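Local coordinates for protein aminopeptidase P; XAA-pro aminopeptidase (Streptococcus thermophilus, PDB 3IL0) that probably works as a metal-dependent aminopeptidase that removes N-terminal residues preceding proline, this chain being its N-terminal, creatinase/prolidase-like domain, at residues A13-S18 with V44-N49; G19-L24 with L91-F96. One frame throughout, in Å; residues are numbered along the deposited sequence.

Contact 1: residues A13-S18 with V44-N49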
loop_
_atom_site.group_PDB
_atom_site.type_symbol
_atom_site.label_atom_id
_atom_site.label_comp_id
_atom_site.label_asym_id
_atom_site.label_seq_id
_atom_site.Cartn_x
_atom_site.Cartn_y
_atom_site.Cartn_z
ATOM N N ALA A 13 -13.712 -2.873 0.623
ATOM C CA ALA A 13 -14.619 -3.649 1.455
ATOM C C ALA A 13 -13.839 -4.518 2.485
ATOM O O ALA A 13 -14.263 -4.740 3.646
ATOM C CB ALA A 13 -15.479 -4.511 0.553
ATOM N N LYS A 14 -12.688 -5.010 2.046
ATOM C CA LYS A 14 -11.915 -5.922 2.866
ATOM C C LYS A 14 -11.289 -5.114 4.007
ATOM O O LYS A 14 -11.198 -5.601 5.130
ATOM C CB LYS A 14 -10.896 -6.668 2.005
ATOM C CG LYS A 14 -10.185 -7.842 2.692
ATOM C CD LYS A 14 -10.040 -9.079 1.705
ATOM C CE LYS A 14 -9.975 -10.350 2.502
ATOM N NZ LYS A 14 -8.670 -10.382 3.131
ATOM N N LEU A 15 -10.967 -3.847 3.731
ATOM C CA LEU A 15 -10.416 -2.944 4.755
ATOM C C LEU A 15 -11.441 -2.810 5.877
ATOM O O LEU A 15 -11.116 -2.950 7.072
ATOM C CB LEU A 15 -10.042 -1.547 4.161
ATOM C CG LEU A 15 -8.703 -1.295 3.484
ATOM C CD1 LEU A 15 -8.415 0.227 3.070
ATOM C CD2 LEU A 15 -7.598 -1.804 4.476
ATOM N N VAL A 16 -12.683 -2.527 5.490
ATOM C CA VAL A 16 -13.798 -2.443 6.461
ATOM C C VAL A 16 -13.922 -3.776 7.243
ATOM O O VAL A 16 -13.896 -3.802 8.477
ATOM C CB VAL A 16 -15.122 -2.082 5.753
ATOM C CG1 VAL A 16 -16.313 -2.270 6.702
ATOM C CG2 VAL A 16 -15.021 -0.675 5.201
ATOM N N GLN A 17 -14.007 -4.886 6.522
ATOM C CA GLN A 17 -14.174 -6.185 7.165
ATOM C C GLN A 17 -12.995 -6.502 8.123
ATOM O O GLN A 17 -13.168 -7.081 9.189
ATOM C CB GLN A 17 -14.375 -7.266 6.082
ATOM C CG GLN A 17 -13.810 -8.634 6.414
ATOM C CD GLN A 17 -14.412 -9.336 7.673
ATOM O OE1 GLN A 17 -15.618 -9.708 7.712
ATOM N NE2 GLN A 17 -13.541 -9.588 8.682
ATOM N N SER A 18 -11.801 -6.075 7.759
ATOM C CA SER A 18 -10.633 -6.409 8.518
ATOM C C SER A 18 -10.314 -5.427 9.685
ATOM O O SER A 18 -9.447 -5.686 10.502
ATOM C CB SER A 18 -9.474 -6.490 7.539
ATOM O OG SER A 18 -9.095 -5.142 7.221
ATOM N N VAL A 44 2.829 0.469 -2.454
ATOM C CA VAL A 44 1.434 0.900 -2.476
ATOM C C VAL A 44 0.928 1.040 -1.054
ATOM O O VAL A 44 1.297 0.250 -0.157
ATOM C CB VAL A 44 0.603 -0.082 -3.293
ATOM C CG1 VAL A 44 -0.917 0.053 -3.030
ATOM C CG2 VAL A 44 0.981 0.090 -4.733
ATOM N N PHE A 45 0.094 2.044 -0.837
ATOM C CA PHE A 45 -0.460 2.253 0.448
ATOM C C PHE A 45 -1.898 2.699 0.208
ATOM O O PHE A 45 -2.108 3.792 -0.282
ATOM C CB PHE A 45 0.351 3.312 1.221
ATOM C CG PHE A 45 -0.091 3.494 2.662
ATOM C CD1 PHE A 45 0.267 2.585 3.619
ATOM C CD2 PHE A 45 -0.871 4.560 3.035
ATOM C CE1 PHE A 45 -0.138 2.742 4.943
ATOM C CE2 PHE A 45 -1.300 4.753 4.389
ATOM C CZ PHE A 45 -0.918 3.846 5.334
ATOM N N ILE A 46 -2.868 1.865 0.587
ATOM C CA ILE A 46 -4.303 2.090 0.360
ATOM C C ILE A 46 -5.027 2.258 1.706
ATOM O O ILE A 46 -4.843 1.451 2.646
ATOM C CB ILE A 46 -4.970 0.935 -0.493
ATOM C CG1 ILE A 46 -4.315 0.860 -1.871
ATOM C CG2 ILE A 46 -6.505 1.150 -0.712
ATOM C CD1 ILE A 46 -4.816 -0.318 -2.727
ATOM N N THR A 47 -5.826 3.329 1.779
ATOM C CA THR A 47 -6.730 3.606 2.902
ATOM C C THR A 47 -8.243 3.565 2.423
ATOM O O THR A 47 -8.537 3.365 1.236
ATOM C CB THR A 47 -6.373 5.008 3.490
ATOM O OG1 THR A 47 -6.927 6.030 2.653
ATOM C CG2 THR A 47 -4.816 5.173 3.530
ATOM N N LYS A 48 -9.178 3.756 3.346
ATOM C CA LYS A 48 -10.555 3.899 2.955
ATOM C C LYS A 48 -10.744 5.076 2.000
ATOM O O LYS A 48 -11.657 5.028 1.187
ATOM C CB LYS A 48 -11.438 4.028 4.159
ATOM C CG LYS A 48 -11.648 2.643 4.783
ATOM C CD LYS A 48 -12.594 2.657 5.934
ATOM C CE LYS A 48 -12.400 1.429 6.814
ATOM N NZ LYS A 48 -11.261 1.727 7.727
ATOM N N ASN A 49 -9.856 6.087 2.060
ATOM C CA ASN A 49 -9.967 7.204 1.198
ATOM C C ASN A 49 -8.903 7.459 0.185
ATOM O O ASN A 49 -9.218 8.162 -0.718
ATOM C CB ASN A 49 -10.323 8.415 2.020
ATOM C CG ASN A 49 -11.722 8.260 2.580
ATOM O OD1 ASN A 49 -12.668 7.954 1.796
ATOM N ND2 ASN A 49 -11.867 8.310 3.887
#
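L15 and V16, in the last turn of helix 7-18, meet the end of strand 42-47 and the turn after it through apolar contacts alone. K48 leaves that turn with CG anti to its own carbonyl carbon (chi1 -78°), and from CB its chain runs out toward the helix. CG skirts the tip of L15, 4.4 Å from L15 CD1. CD then comes up to V16, and CE reaches the CG2 methyl, with K48 CE 3.7 Å from V16 CG2; the lysine chain crosses the valine at about a right angle. A bend at the last torsion (chi4 83°) turns NZ aside from the methylenes, to a hydrogen bond with the backbone O of L20.

L15, one residue before V16 on the helix, points toward the strand. Its CD1 is anti to CA, extending the chain enough for the methyl to rest on the backbone: L15 CD1 lies 3.4 Å from T47 C and 3.6 Å from K48 N. Its neighbour on the strand is I46, whose CG2 is 4.3 Å from L15 CD1, while L34 of helix 28-35 also packs on I46. The turn is shaped by T47, whose OG1 accepts from N49 N in an ST turn and also pairs with R50 N. This is the packing of a helix against the end of a sheet strand in an alpha/beta domain, here the creatinase/prolidase N-terminal domain.

Contact 2: residues G19-L24 with L91-F96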
loop_
_atom_site.group_PDB
_atom_site.type_symbol
_atom_site.label_atom_id
_atom_site.label_comp_id
_atom_site.label_asym_id
_atom_site.label_seq_id
_atom_site.Cartn_x
_atom_site.Cartn_y
_atom_site.Cartn_z
ATOM N N GLY A 19 -11.003 -4.304 9.781
ATOM C CA GLY A 19 -10.687 -3.332 10.824
ATOM C C GLY A 19 -9.423 -2.501 10.612
ATOM O O GLY A 19 -8.898 -1.956 11.541
ATOM N N LEU A 20 -8.976 -2.375 9.368
ATOM C CA LEU A 20 -7.760 -1.644 9.033
ATOM C C LEU A 20 -8.102 -0.262 8.472
ATOM O O LEU A 20 -9.004 -0.135 7.660
ATOM C CB LEU A 20 -7.004 -2.418 7.952
ATOM C CG LEU A 20 -6.390 -3.805 8.289
ATOM C CD1 LEU A 20 -5.824 -4.399 6.969
ATOM C CD2 LEU A 20 -5.329 -3.724 9.380
ATOM N N ASP A 21 -7.389 0.773 8.913
ATOM C CA ASP A 21 -7.439 2.081 8.222
ATOM C C ASP A 21 -6.615 2.113 6.943
ATOM O O ASP A 21 -6.826 2.987 6.059
ATOM C CB ASP A 21 -6.897 3.145 9.137
ATOM C CG ASP A 21 -7.732 3.288 10.379
ATOM O OD1 ASP A 21 -8.964 3.185 10.227
ATOM O OD2 ASP A 21 -7.188 3.394 11.491
ATOM N N ALA A 22 -5.648 1.191 6.850
ATOM C CA ALA A 22 -4.708 1.150 5.733
ATOM C C ALA A 22 -4.019 -0.232 5.598
ATOM O O ALA A 22 -3.972 -1.007 6.531
ATOM C CB ALA A 22 -3.657 2.267 5.958
ATOM N N LEU A 23 -3.500 -0.497 4.415
ATOM C CA LEU A 23 -2.676 -1.632 4.147
ATOM C C LEU A 23 -1.485 -1.189 3.334
ATOM O O LEU A 23 -1.612 -0.513 2.297
ATOM C CB LEU A 23 -3.434 -2.720 3.402
ATOM C CG LEU A 23 -2.719 -4.083 3.317
ATOM C CD1 LEU A 23 -2.546 -4.777 4.705
ATOM C CD2 LEU A 23 -3.439 -4.944 2.330
ATOM N N LEU A 24 -0.317 -1.535 3.833
ATOM C CA LEU A 24 0.880 -1.371 3.101
ATOM C C LEU A 24 1.004 -2.642 2.215
ATOM O O LEU A 24 0.948 -3.753 2.719
ATOM C CB LEU A 24 2.007 -1.279 4.111
ATOM C CG LEU A 24 3.421 -1.248 3.559
ATOM C CD1 LEU A 24 3.636 0.161 3.048
ATOM C CD2 LEU A 24 4.502 -1.643 4.602
ATOM N N LEU A 91 -4.805 8.215 11.009
ATOM C CA LEU A 91 -5.189 6.801 10.888
ATOM C C LEU A 91 -4.597 6.081 12.099
ATOM O O LEU A 91 -3.643 6.544 12.661
ATOM C CB LEU A 91 -4.711 6.219 9.560
ATOM C CG LEU A 91 -5.218 6.934 8.303
ATOM C CD1 LEU A 91 -4.808 6.200 7.036
ATOM C CD2 LEU A 91 -6.735 7.072 8.322
ATOM N N GLU A 92 -5.166 4.959 12.520
ATOM C CA GLU A 92 -4.624 4.259 13.666
ATOM C C GLU A 92 -3.998 2.867 13.399
ATOM O O GLU A 92 -2.955 2.532 13.939
ATOM C CB GLU A 92 -5.731 4.117 14.684
ATOM C CG GLU A 92 -5.347 3.270 15.866
ATOM C CD GLU A 92 -4.028 3.706 16.491
ATOM O OE1 GLU A 92 -3.727 4.929 16.433
ATOM O OE2 GLU A 92 -3.299 2.840 17.047
ATOM N N THR A 93 -4.674 2.050 12.613
ATOM C CA THR A 93 -4.296 0.703 12.403
ATOM C C THR A 93 -3.878 0.504 10.940
ATOM O O THR A 93 -4.682 0.586 9.970
ATOM C CB THR A 93 -5.436 -0.229 12.860
ATOM O OG1 THR A 93 -6.498 -0.165 11.923
ATOM C CG2 THR A 93 -5.991 0.212 14.196
ATOM N N ILE A 94 -2.588 0.206 10.808
ATOM C CA ILE A 94 -1.919 -0.025 9.531
ATOM C C ILE A 94 -1.696 -1.554 9.405
ATOM O O ILE A 94 -1.062 -2.196 10.243
ATOM C CB ILE A 94 -0.619 0.815 9.477
ATOM C CG1 ILE A 94 -0.944 2.281 9.802
ATOM C CG2 ILE A 94 0.045 0.758 8.122
ATOM C CD1 ILE A 94 0.324 3.176 9.918
ATOM N N GLY A 95 -2.328 -2.149 8.412
ATOM C CA GLY A 95 -2.099 -3.532 8.118
ATOM C C GLY A 95 -0.821 -3.718 7.338
ATOM O O GLY A 95 -0.415 -2.857 6.570
ATOM N N PHE A 96 -0.168 -4.849 7.521
ATOM C CA PHE A 96 0.991 -5.208 6.637
ATOM C C PHE A 96 0.966 -6.714 6.418
ATOM O O PHE A 96 0.370 -7.419 7.183
ATOM C CB PHE A 96 2.318 -4.785 7.246
ATOM C CG PHE A 96 2.647 -5.528 8.549
ATOM C CD1 PHE A 96 3.440 -6.626 8.515
ATOM C CD2 PHE A 96 2.129 -5.086 9.788
ATOM C CE1 PHE A 96 3.713 -7.362 9.689
ATOM C CE2 PHE A 96 2.363 -5.768 10.927
ATOM C CZ PHE A 96 3.194 -6.926 10.900
#
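D21 and T93 interlock where the parallel strands 22-25 and 93-97 begin. One carboxylate oxygen, D21 OD2, takes two backbone N-H groups, from E92 N at 2.8 Å and from T93 N at 3.1 Å. They reach it on the anti side from opposite faces of the carboxylate plane, the bond from T93 N being nearly straight (168° at the hydrogen). In return, D21 N is shared between T93 O at 2.9 Å and, less closely, T93 OG1. With chi1 at 73°, that hydroxyl sits between its own N and carbonyl carbon, and from there it donates to G19 O on a lone pair in the carbonyl plane, T93 OG1 to G19 O being 3.0 Å.

Farther along, ladder bonds take over: G95 N to A22 O at 2.7 Å, then L24 N to G95 O at 3.0 Å, while the bond from A22 N to T93 O is weak. G95 has no side chain, and leucines close over it. L20 CD2 is tight against G95 CA at 3.5 Å, and L23 CD1 rests 3.3 Å from G95 C. L91 flanks the aspartate, its CB beside D21 CB and its CD1 near A22 CB.

What sets these groups in place lies behind them. G19, at positive phi, ends helix 7-18 in a Schellman motif and so presents its carbonyl to T93. D21 OD1 has a long, weak ion pair with K48 NZ, whose hydrogen bond goes to L20 O, and E92 OE2 is held by T116 on the next strand. Two N-H donors on one oxygen, with a lysine at some distance, would probably stabilise the ionised aspartate, and the two bonds to OD2 probably help to hold the start of the strand pair in place.

In the fold
Strand 22-25 lies between strands 42-47 and 93-97 in the mixed sheet, and helix 7-18 leads into it, so the two contacts serve adjoining parts of one structure. Contact 1 is mostly buried, with V16 at its exposed edge, and brings a helix against a strand end by apolar packing, without a hydrogen bond between its segments. Contact 2 is larger, more polar and partly buried: ladder bonds hold its buried strand pair, whereas side-chain bonds gather at the more open strand start. The centres of contacts 1 and 2 lie about 7 Å apart. Probable hydrogen bonds of I46 O with L23 N and of K48 NZ with L20 O join them, while F45 packs on A22 and T47 against the backbone O of D21.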